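Local coordinates for protein putative endo-1,4-beta-xylanase (Bacteroides thetaiotaomicron VPI-5482, PDB 5MSX) that probably hydrolyses glycosidic bonds in plant pectin as a family 43 arabinofuranosidase, at residues 47-52 and 65-70; 71-76 and 309-314; 273-278 and 288-293. All coordinates share one frame; numbering follows the deposited sequence.

Overall arrangement
From the N terminus, interaction 1 comes first: strand 45-52 pairs with strand 67-70, closing a loop of twelve residues between 47-52 and 65-70. The chain then runs directly from 65-70 into 71-76, where interaction 2 opens; S70 and W76 link the two contacts. Interaction 2 does not close until 309-314, more than 230 residues later, and within that long excursion interaction 3 joins strands 272-278 and 287-293 as a hairpin. Interactions 2 and 3 meet through V311, L314 and Y273 and share one ethanediol. The set illustrates how two local strand pairings in different sheets can be bridged by a single long-range contact between loops.

Interaction 1: residues 47-52 and 65-70; sequences YCYATT and PVVWKS
V67 and Y49 meet because their first torsions bring methyl and ring together: V67 sets CG2 anti to its own N (CG1 at chi1 64°), while the Y49 ring stands anti to the carbonyl carbon, chi1 -60°. CG2 of V67 consequently lies over one face of the Y49 ring as a CH-pi contact, 3.4 Å from CE1 of Y49 and displaced toward the rim. The same methyl also reaches the edge of the neighbouring Y47 ring, at 3.8 Å from Y47 CD2. K69 runs alongside Y47, with K69 CG 3.7 Å from Y47 CD2. The NZ of K69 and the OH of Y47 both engage E123. Here the chain forms an antiparallel pair within the first sheet of the catalytic domain, consistent with a blade of the five-bladed propeller of family 43; T51 of the same strand bonds to D36, the predicted proton acceptor. C48 and W68 are its hydrogen-bonded pair: C48 N gives to W68 O at 2.8 Å, and W68 N to C48 O at 3.0 Å. Toward T52 the backbones separate and water takes over. One water accepts from A50 N and lies beside V66 O; another accepts from V66 N and reaches T52 OG1. A further water accepts from W68 NE1 at 2.9 Å and lies 3.0 Å from T52 OG1, joining the indole edge to the threonine hydroxyl.

Interaction 2: residues 71-76 and 309-314; sequences KDFVHW and DGVGAL. With EDO (1,2-ethanediol), chain B.
F73 and L314 form the tight half of this contact. CD1 of L314 sits over the middle of the phenyl ring, 3.8 Å from the F73 centroid and 12° off the normal, while CZ2 of W76 covers the opposite face nearer the rim. The ring is thus clamped between an aliphatic branch from the far segment and an indole from its own. CG2 of V311 adds a third apolar contact, 3.9 Å from F73 CE2. Were F73 an alanine, a gap would be likely to open between W76 and L314, and L314 CD1 would lose its CH-pi contact. Beside this cluster, L314 N donates to D72 O at 3.1 Å, the direct backbone bond between the two loops.

D72 also shapes its own loop. Its OD1 receives V74 N and H75 N from the same face of the carboxylate, an Asx turn and Asx motif, and its OD2 takes H75 ND1 on the syn lone pair at 3.0 Å, with the oxygen close to the imidazole plane. Three N-H groups hold the carboxylate and would be expected to favour its charged form.

The other side is looser and open to solvent. V74, G312 and A313 are exposed there, CG2 of V74 resting 3.9 Å from A313 CB, and a water donates to both F73 O, at 2.7 Å, and G312 O, at 2.9 Å. L314 O accepts from O1 of an ethanediol, probably left from the crystallisation liquor.

Around the contact, strand 45-52 supplies F46, which meets the F73 ring edge-to-face, and strand 272-278 supplies Y273 against V311 and L314. W76 leans on strand 67-70, and its carbonyl oxygen is hydrogen-bonded to Y395 OH on strand 386-396 of the F5/8 type C region.

Interaction 3: residues 273-278 and 288-293; sequences YFAYLE and TYVNQL. With EDO (1,2-ethanediol), chain D; EDO (1,2-ethanediol), chain B.
F274 and N291 are paired by two backbone bonds, F274 N to N291 O at 2.8 Å and N291 N to F274 O at 3.0 Å. Two residues on the reciprocal pattern repeats: Y276 N gives to Y289 O, and Y289 N to Y276 O.

Aromatic contacts lie on the face that carries these four side chains. With chi1 at 58°, the Y276 ring stands between its own N and carbonyl carbon and leans across to the partner strand, where CB of Y289 lies over one of its faces, 4.0 Å from the Y276 centroid. The N291 amide comes to the ring's edge, its plane only 19° from that of the ring; N291 OD1 is bound by T307. Y289 in turn meets E278, whose CB is 3.5 Å from Y289 CE1.

The two strands are the arms of an antiparallel hairpin that completes a three-stranded sheet with strand 261-264, consistent with another blade of the family 43 propeller. On the opposite face, L277 packs against D36, the predicted proton acceptor.

Apolar contact on that face joins A275 CB to V290 CG2. Separately, Y273 CB lies 3.9 Å from V290 CG1.

Polar groups near the ends meet water, protein and ethanediol that probably came from the crystallisation liquor. One water donates to both E278 OE2 and Y289 OH; E278 OE2 also takes the backbone N of G280, E278 OE1 forms a salt bridge with R349, and Y289 OH bonds to F25 O. Y273 OH donates to an ethanediol O2 at 2.6 Å, while a second ethanediol donates from O2 to Q292 O at 2.7 Å.

Interaction 1: residues 47-52 and 65-70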
loop_
_atom_site.group_PDB
_atom_site.type_symbol
_atom_site.label_atom_id
_atom_site.label_comp_id
_atom_site.label_asym_id
_atom_site.label_seq_id
_atom_site.Cartn_x
_atom_site.Cartn_y
_atom_site.Cartn_z
ATOM N N TYR C 47 20.388 7.909 -9.409
ATOM C CA TYR C 47 19.436 8.161 -10.463
ATOM C C TYR C 47 19.195 9.670 -10.541
ATOM O O TYR C 47 19.144 10.341 -9.489
ATOM C CB TYR C 47 18.115 7.486 -10.140
ATOM C CG TYR C 47 18.156 5.987 -10.217
ATOM C CD1 TYR C 47 18.762 5.229 -9.217
ATOM C CD2 TYR C 47 17.599 5.315 -11.314
ATOM C CE1 TYR C 47 18.801 3.851 -9.296
ATOM C CE2 TYR C 47 17.616 3.935 -11.388
ATOM C CZ TYR C 47 18.235 3.218 -10.388
ATOM O OH TYR C 47 18.251 1.868 -10.504
ATOM N N CYS C 48 19.056 10.187 -11.775
ATOM C CA CYS C 48 18.689 11.560 -12.043
ATOM C C CYS C 48 17.508 11.613 -13.007
ATOM O O CYS C 48 17.634 11.305 -14.197
ATOM C CB CYS C 48 19.884 12.352 -12.586
ATOM S SG CYS C 48 19.518 14.110 -12.965
ATOM N N TYR C 49 16.347 11.979 -12.458
ATOM C CA TYR C 49 15.156 12.263 -13.205
ATOM C C TYR C 49 15.049 13.790 -13.362
ATOM O O TYR C 49 15.037 14.523 -12.372
ATOM C CB TYR C 49 13.944 11.789 -12.412
ATOM C CG TYR C 49 13.899 10.297 -12.097
ATOM C CD1 TYR C 49 13.373 9.379 -13.028
ATOM C CD2 TYR C 49 14.315 9.802 -10.868
ATOM C CE1 TYR C 49 13.292 8.020 -12.737
ATOM C CE2 TYR C 49 14.241 8.442 -10.580
ATOM C CZ TYR C 49 13.713 7.562 -11.503
ATOM O OH TYR C 49 13.640 6.214 -11.211
ATOM N N ALA C 50 14.900 14.267 -14.578
ATOM C CA ALA C 50 14.942 15.704 -14.834
ATOM C C ALA C 50 14.088 16.071 -16.035
ATOM O O ALA C 50 13.632 15.184 -16.771
ATOM C CB ALA C 50 16.389 16.151 -15.035
ATOM N N THR C 51 13.825 17.371 -16.179
ATOM C CA THR C 51 13.346 17.927 -17.433
ATOM C C THR C 51 14.512 17.892 -18.448
ATOM O O THR C 51 15.618 18.377 -18.148
ATOM C CB THR C 51 12.914 19.386 -17.251
ATOM O OG1 THR C 51 11.969 19.498 -16.190
ATOM C CG2 THR C 51 12.353 19.990 -18.569
ATOM N N THR C 52 14.264 17.353 -19.640
ATOM C CA THR C 52 15.243 17.424 -20.695
ATOM C C THR C 52 15.006 18.721 -21.517
ATOM O O THR C 52 13.913 18.973 -22.004
ATOM C CB THR C 52 15.230 16.144 -21.551
ATOM O OG1 THR C 52 15.570 15.002 -20.727
ATOM C CG2 THR C 52 16.235 16.287 -22.717
ATOM N N PRO C 65 10.918 11.989 -21.305
ATOM C CA PRO C 65 11.320 11.361 -20.005
ATOM C C PRO C 65 12.435 10.348 -20.114
ATOM O O PRO C 65 12.220 9.233 -20.633
ATOM C CB PRO C 65 10.042 10.655 -19.514
ATOM C CG PRO C 65 9.165 10.554 -20.712
ATOM C CD PRO C 65 9.508 11.704 -21.623
ATOM N N VAL C 66 13.620 10.726 -19.624
ATOM C CA VAL C 66 14.732 9.787 -19.488
ATOM C C VAL C 66 15.270 9.868 -18.056
ATOM O O VAL C 66 15.119 10.898 -17.374
ATOM C CB VAL C 66 15.842 9.989 -20.565
ATOM C CG1 VAL C 66 15.237 9.933 -21.976
ATOM C CG2 VAL C 66 16.602 11.290 -20.380
ATOM N N VAL C 67 15.845 8.756 -17.592
ATOM C CA VAL C 67 16.499 8.715 -16.296
ATOM C C VAL C 67 17.956 8.391 -16.507
ATOM O O VAL C 67 18.277 7.381 -17.101
ATOM C CB VAL C 67 15.845 7.707 -15.310
ATOM C CG1 VAL C 67 15.945 6.253 -15.792
ATOM C CG2 VAL C 67 16.485 7.847 -13.938
ATOM N N TRP C 68 18.841 9.247 -16.017
ATOM C CA TRP C 68 20.267 8.994 -16.072
ATOM C C TRP C 68 20.694 8.280 -14.803
ATOM O O TRP C 68 20.166 8.576 -13.718
ATOM C CB TRP C 68 21.022 10.306 -16.193
ATOM C CG TRP C 68 20.804 11.074 -17.435
ATOM C CD1 TRP C 68 19.737 11.854 -17.748
ATOM C CD2 TRP C 68 21.710 11.167 -18.540
ATOM N NE1 TRP C 68 19.910 12.402 -18.994
ATOM C CE2 TRP C 68 21.123 12.007 -19.491
ATOM C CE3 TRP C 68 22.948 10.596 -18.820
ATOM C CZ2 TRP C 68 21.747 12.321 -20.696
ATOM C CZ3 TRP C 68 23.565 10.915 -20.009
ATOM C CH2 TRP C 68 22.964 11.760 -20.934
ATOM N N LYS C 69 21.622 7.336 -14.938
ATOM C CA LYS C 69 22.110 6.535 -13.842
ATOM C C LYS C 69 23.619 6.539 -13.827
ATOM O O LYS C 69 24.265 6.673 -14.877
ATOM C CB LYS C 69 21.666 5.071 -13.981
ATOM C CG LYS C 69 20.171 4.823 -13.916
ATOM C CD LYS C 69 19.793 3.425 -14.436
ATOM C CE LYS C 69 20.553 2.305 -13.733
ATOM N NZ LYS C 69 19.852 0.992 -13.820
ATOM N N SER C 70 24.157 6.316 -12.637
ATOM C CA SER C 70 25.561 6.316 -12.379
ATOM C C SER C 70 25.892 5.497 -11.137
ATOM O O SER C 70 25.219 5.618 -10.098
ATOM C CB SER C 70 26.026 7.751 -12.114
ATOM O OG SER C 70 27.414 7.783 -11.899
HETATM O O HOH W 1 16.609 13.113 -16.609
HETATM O O HOH W 2 13.326 12.201 -16.309
HETATM O O HOH W 3 13.838 13.714 -19.085
HETATM O O HOH W 4 18.436 14.053 -20.851
#

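Interaction 2: residues 71-76 and 309-314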
loop_
_atom_site.group_PDB
_atom_site.type_symbol
_atom_site.label_atom_id
_atom_site.label_comp_id
_atom_site.label_asym_id
_atom_site.label_seq_id
_atom_site.Cartn_x
_atom_site.Cartn_y
_atom_site.Cartn_z
ATOM N N LYS C 71 26.976 4.728 -11.207
ATOM C CA LYS C 71 27.450 3.982 -10.050
ATOM C C LYS C 71 28.305 4.837 -9.136
ATOM O O LYS C 71 28.410 4.558 -7.937
ATOM C CB LYS C 71 28.224 2.755 -10.504
ATOM C CG LYS C 71 27.362 1.797 -11.308
ATOM C CD LYS C 71 28.079 0.484 -11.600
ATOM C CE LYS C 71 27.159 -0.505 -12.305
ATOM N NZ LYS C 71 27.105 -0.231 -13.768
ATOM N N ASP C 72 28.922 5.875 -9.691
ATOM C CA ASP C 72 29.931 6.650 -8.958
ATOM C C ASP C 72 29.648 8.163 -8.867
ATOM O O ASP C 72 30.407 8.875 -8.218
ATOM C CB ASP C 72 31.323 6.424 -9.578
ATOM C CG ASP C 72 31.402 6.835 -11.062
ATOM O OD1 ASP C 72 30.408 7.286 -11.670
ATOM O OD2 ASP C 72 32.488 6.709 -11.650
ATOM N N PHE C 73 28.579 8.640 -9.510
ATOM C CA PHE C 73 28.249 10.093 -9.594
ATOM C C PHE C 73 29.087 10.916 -10.603
ATOM O O PHE C 73 28.946 12.152 -10.681
ATOM C CB PHE C 73 28.310 10.763 -8.204
ATOM C CG PHE C 73 27.251 11.812 -8.003
ATOM C CD1 PHE C 73 25.927 11.436 -7.798
ATOM C CD2 PHE C 73 27.574 13.170 -8.029
ATOM C CE1 PHE C 73 24.928 12.397 -7.615
ATOM C CE2 PHE C 73 26.575 14.132 -7.861
ATOM C CZ PHE C 73 25.248 13.747 -7.667
ATOM N N VAL C 74 29.909 10.237 -11.397
ATOM C CA VAL C 74 30.781 10.893 -12.388
ATOM C C VAL C 74 30.369 10.449 -13.796
ATOM O O VAL C 74 30.088 11.277 -14.658
ATOM C CB VAL C 74 32.246 10.555 -12.097
ATOM C CG1 VAL C 74 33.180 11.162 -13.127
ATOM C CG2 VAL C 74 32.607 11.055 -10.701
ATOM N N HIS C 75 30.323 9.134 -14.012
ATOM C CA HIS C 75 29.890 8.554 -15.279
ATOM C C HIS C 75 28.425 8.239 -15.269
ATOM O O HIS C 75 27.992 7.393 -14.498
ATOM C CB HIS C 75 30.701 7.283 -15.550
ATOM C CG HIS C 75 32.170 7.541 -15.594
ATOM N ND1 HIS C 75 32.994 7.340 -14.506
ATOM C CD2 HIS C 75 32.953 8.056 -16.571
ATOM C CE1 HIS C 75 34.229 7.685 -14.825
ATOM N NE2 HIS C 75 34.231 8.118 -16.073
ATOM N N TRP C 76 27.670 8.906 -16.141
ATOM C CA TRP C 76 26.215 8.808 -16.202
ATOM C C TRP C 76 25.787 8.230 -17.530
ATOM O O TRP C 76 26.484 8.419 -18.510
ATOM C CB TRP C 76 25.603 10.206 -16.051
ATOM C CG TRP C 76 25.828 10.810 -14.685
ATOM C CD1 TRP C 76 26.910 11.536 -14.270
ATOM C CD2 TRP C 76 24.945 10.715 -13.557
ATOM N NE1 TRP C 76 26.755 11.891 -12.951
ATOM C CE2 TRP C 76 25.559 11.401 -12.490
ATOM C CE3 TRP C 76 23.703 10.097 -13.344
ATOM C CZ2 TRP C 76 24.963 11.497 -11.210
ATOM C CZ3 TRP C 76 23.098 10.199 -12.078
ATOM C CH2 TRP C 76 23.731 10.902 -11.033
ATOM N N ASP C 309 32.374 23.235 -10.538
ATOM C CA ASP C 309 33.424 22.202 -10.504
ATOM C C ASP C 309 32.881 20.821 -10.190
ATOM O O ASP C 309 33.520 19.861 -10.535
ATOM C CB ASP C 309 34.502 22.551 -9.486
ATOM C CG ASP C 309 35.156 23.880 -9.777
ATOM O OD1 ASP C 309 35.393 24.165 -10.964
ATOM O OD2 ASP C 309 35.437 24.655 -8.838
ATOM N N GLY C 310 31.700 20.725 -9.566
ATOM C CA GLY C 310 31.148 19.448 -9.174
ATOM C C GLY C 310 31.741 18.936 -7.863
ATOM O O GLY C 310 32.506 19.598 -7.192
ATOM N N VAL C 311 31.346 17.746 -7.493
ATOM C CA VAL C 311 31.716 17.165 -6.198
ATOM C C VAL C 311 32.486 15.857 -6.373
ATOM O O VAL C 311 32.724 15.165 -5.396
ATOM C CB VAL C 311 30.461 16.927 -5.326
ATOM C CG1 VAL C 311 29.860 18.259 -4.890
ATOM C CG2 VAL C 311 29.432 16.064 -6.050
ATOM N N GLY C 312 32.861 15.519 -7.604
ATOM C CA GLY C 312 33.646 14.294 -7.870
ATOM C C GLY C 312 32.837 13.046 -7.606
ATOM O O GLY C 312 31.579 13.069 -7.644
ATOM N N ALA C 313 33.548 11.963 -7.319
ATOM C CA ALA C 313 32.927 10.670 -7.090
ATOM C C ALA C 313 32.403 10.560 -5.655
ATOM O O ALA C 313 33.105 10.891 -4.711
ATOM C CB ALA C 313 33.924 9.530 -7.385
ATOM N N LEU C 314 31.169 10.084 -5.505
ATOM C CA LEU C 314 30.552 9.870 -4.210
ATOM C C LEU C 314 30.548 8.397 -3.819
ATOM O O LEU C 314 30.044 8.048 -2.755
ATOM C CB LEU C 314 29.127 10.427 -4.213
ATOM C CG LEU C 314 29.005 11.937 -4.512
ATOM C CD1 LEU C 314 27.577 12.403 -4.269
ATOM C CD2 LEU C 314 29.995 12.730 -3.663
HETATM C C1 EDO B . 30.365 9.676 0.065
HETATM O O1 EDO B . 28.983 9.494 -0.310
HETATM C C2 EDO B . 30.674 11.170 0.144
HETATM O O2 EDO B . 29.471 11.894 0.487
HETATM O O HOH W 5 30.306 14.306 -9.929
#

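Interaction 3: residues 273-278 and 288-293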
loop_
_atom_site.group_PDB
_atom_site.type_symbol
_atom_site.label_atom_id
_atom_site.label_comp_id
_atom_site.label_asym_id
_atom_site.label_seq_id
_atom_site.Cartn_x
_atom_site.Cartn_y
_atom_site.Cartn_z
ATOM N N TYR C 273 23.901 17.214 -0.326
ATOM C CA TYR C 273 24.241 17.899 -1.576
ATOM C C TYR C 273 23.017 18.640 -2.102
ATOM O O TYR C 273 21.888 18.225 -1.880
ATOM C CB TYR C 273 24.732 16.889 -2.637
ATOM C CG TYR C 273 25.978 16.187 -2.183
ATOM C CD1 TYR C 273 27.244 16.742 -2.390
ATOM C CD2 TYR C 273 25.884 15.008 -1.459
ATOM C CE1 TYR C 273 28.388 16.105 -1.915
ATOM C CE2 TYR C 273 27.016 14.354 -0.996
ATOM C CZ TYR C 273 28.256 14.907 -1.218
ATOM O OH TYR C 273 29.344 14.244 -0.708
ATOM N N PHE C 274 23.288 19.728 -2.803
ATOM C CA PHE C 274 22.293 20.614 -3.423
ATOM C C PHE C 274 22.552 20.585 -4.936
ATOM O O PHE C 274 23.663 20.885 -5.383
ATOM C CB PHE C 274 22.467 22.032 -2.857
ATOM C CG PHE C 274 21.604 23.067 -3.506
ATOM C CD1 PHE C 274 20.199 23.043 -3.341
ATOM C CD2 PHE C 274 22.170 24.086 -4.265
ATOM C CE1 PHE C 274 19.401 24.021 -3.915
ATOM C CE2 PHE C 274 21.368 25.075 -4.849
ATOM C CZ PHE C 274 19.995 25.046 -4.685
ATOM N N ALA C 275 21.549 20.190 -5.708
ATOM C CA ALA C 275 21.624 20.218 -7.165
ATOM C C ALA C 275 20.766 21.341 -7.623
ATOM O O ALA C 275 19.692 21.556 -7.059
ATOM C CB ALA C 275 21.101 18.943 -7.738
ATOM N N TYR C 276 21.209 22.053 -8.657
ATOM C CA TYR C 276 20.457 23.207 -9.157
ATOM C C TYR C 276 20.644 23.401 -10.663
ATOM O O TYR C 276 21.668 23.060 -11.232
ATOM C CB TYR C 276 20.862 24.473 -8.415
ATOM C CG TYR C 276 22.341 24.791 -8.531
ATOM C CD1 TYR C 276 23.274 24.153 -7.717
ATOM C CD2 TYR C 276 22.816 25.723 -9.458
ATOM C CE1 TYR C 276 24.632 24.443 -7.828
ATOM C CE2 TYR C 276 24.170 25.996 -9.573
ATOM C CZ TYR C 276 25.071 25.362 -8.755
ATOM O OH TYR C 276 26.430 25.642 -8.852
ATOM N N LEU C 277 19.633 23.963 -11.294
ATOM C CA LEU C 277 19.789 24.408 -12.673
ATOM C C LEU C 277 20.514 25.747 -12.665
ATOM O O LEU C 277 20.518 26.449 -11.638
ATOM C CB LEU C 277 18.421 24.490 -13.378
ATOM C CG LEU C 277 17.492 25.628 -12.970
ATOM C CD1 LEU C 277 17.868 26.972 -13.604
ATOM C CD2 LEU C 277 16.037 25.269 -13.330
ATOM N N GLU C 278 21.083 26.103 -13.833
ATOM C CA GLU C 278 21.805 27.345 -14.020
ATOM C C GLU C 278 21.311 27.957 -15.335
ATOM O O GLU C 278 20.898 27.222 -16.241
ATOM C CB GLU C 278 23.326 27.105 -14.003
ATOM C CG GLU C 278 24.191 28.358 -13.721
ATOM C CD GLU C 278 24.643 29.114 -14.990
ATOM O OE1 GLU C 278 25.239 30.231 -14.832
ATOM O OE2 GLU C 278 24.421 28.599 -16.145
ATOM N N THR C 288 22.668 21.403 -15.180
ATOM C CA THR C 288 22.503 21.132 -13.738
ATOM C C THR C 288 23.866 20.920 -13.119
ATOM O O THR C 288 24.746 20.298 -13.736
ATOM C CB THR C 288 21.538 19.959 -13.449
ATOM O OG1 THR C 288 20.204 20.355 -13.780
ATOM C CG2 THR C 288 21.536 19.544 -11.944
ATOM N N TYR C 289 24.056 21.511 -11.937
ATOM C CA TYR C 289 25.308 21.461 -11.188
ATOM C C TYR C 289 25.024 20.984 -9.768
ATOM O O TYR C 289 23.895 21.127 -9.279
ATOM C CB TYR C 289 25.935 22.868 -11.132
ATOM C CG TYR C 289 26.252 23.387 -12.525
ATOM C CD1 TYR C 289 25.267 23.979 -13.295
ATOM C CD2 TYR C 289 27.491 23.189 -13.097
ATOM C CE1 TYR C 289 25.521 24.412 -14.574
ATOM C CE2 TYR C 289 27.765 23.645 -14.391
ATOM C CZ TYR C 289 26.766 24.252 -15.129
ATOM O OH TYR C 289 26.990 24.733 -16.419
ATOM N N VAL C 290 26.056 20.477 -9.104
ATOM C CA VAL C 290 25.945 19.938 -7.724
ATOM C C VAL C 290 27.051 20.553 -6.850
ATOM O O VAL C 290 28.226 20.655 -7.274
ATOM C CB VAL C 290 26.003 18.380 -7.702
ATOM C CG1 VAL C 290 25.889 17.818 -6.276
ATOM C CG2 VAL C 290 24.871 17.786 -8.531
ATOM N N ASN C 291 26.671 20.968 -5.639
ATOM C CA ASN C 291 27.633 21.378 -4.598
ATOM C C ASN C 291 27.198 20.818 -3.276
ATOM O O ASN C 291 26.032 20.432 -3.091
ATOM C CB ASN C 291 27.692 22.898 -4.460
ATOM C CG ASN C 291 28.441 23.546 -5.578
ATOM O OD1 ASN C 291 29.664 23.323 -5.750
ATOM N ND2 ASN C 291 27.731 24.311 -6.374
ATOM N N GLN C 292 28.119 20.846 -2.329
ATOM C CA GLN C 292 27.809 20.459 -0.936
ATOM C C GLN C 292 26.814 21.398 -0.256
ATOM O O GLN C 292 26.806 22.597 -0.524
ATOM C CB GLN C 292 29.083 20.454 -0.081
ATOM C CG GLN C 292 30.097 19.407 -0.504
ATOM C CD GLN C 292 31.407 19.569 0.262
ATOM O OE1 GLN C 292 32.013 20.635 0.284
ATOM N NE2 GLN C 292 31.836 18.514 0.886
ATOM N N LEU C 293 25.993 20.819 0.617
ATOM C CA LEU C 293 25.064 21.542 1.449
ATOM C C LEU C 293 25.453 21.232 2.905
ATOM O O LEU C 293 25.557 20.066 3.307
ATOM C CB LEU C 293 23.622 21.118 1.157
ATOM C CG LEU C 293 22.586 21.902 1.996
ATOM C CD1 LEU C 293 21.989 23.000 1.160
ATOM C CD2 LEU C 293 21.500 21.016 2.508
HETATM C C1 EDO D . 27.258 24.970 2.505
HETATM O O1 EDO D . 25.854 25.029 2.160
HETATM C C2 EDO D . 28.273 25.457 1.486
HETATM O O2 EDO D . 28.161 24.757 0.206
HETATM C C1 EDO B . 30.365 9.676 0.065
HETATM O O1 EDO B . 28.983 9.494 -0.310
HETATM C C2 EDO B . 30.674 11.170 0.144
HETATM O O2 EDO B . 29.471 11.894 0.487
HETATM O O HOH W 6 24.632 26.179 -17.490
#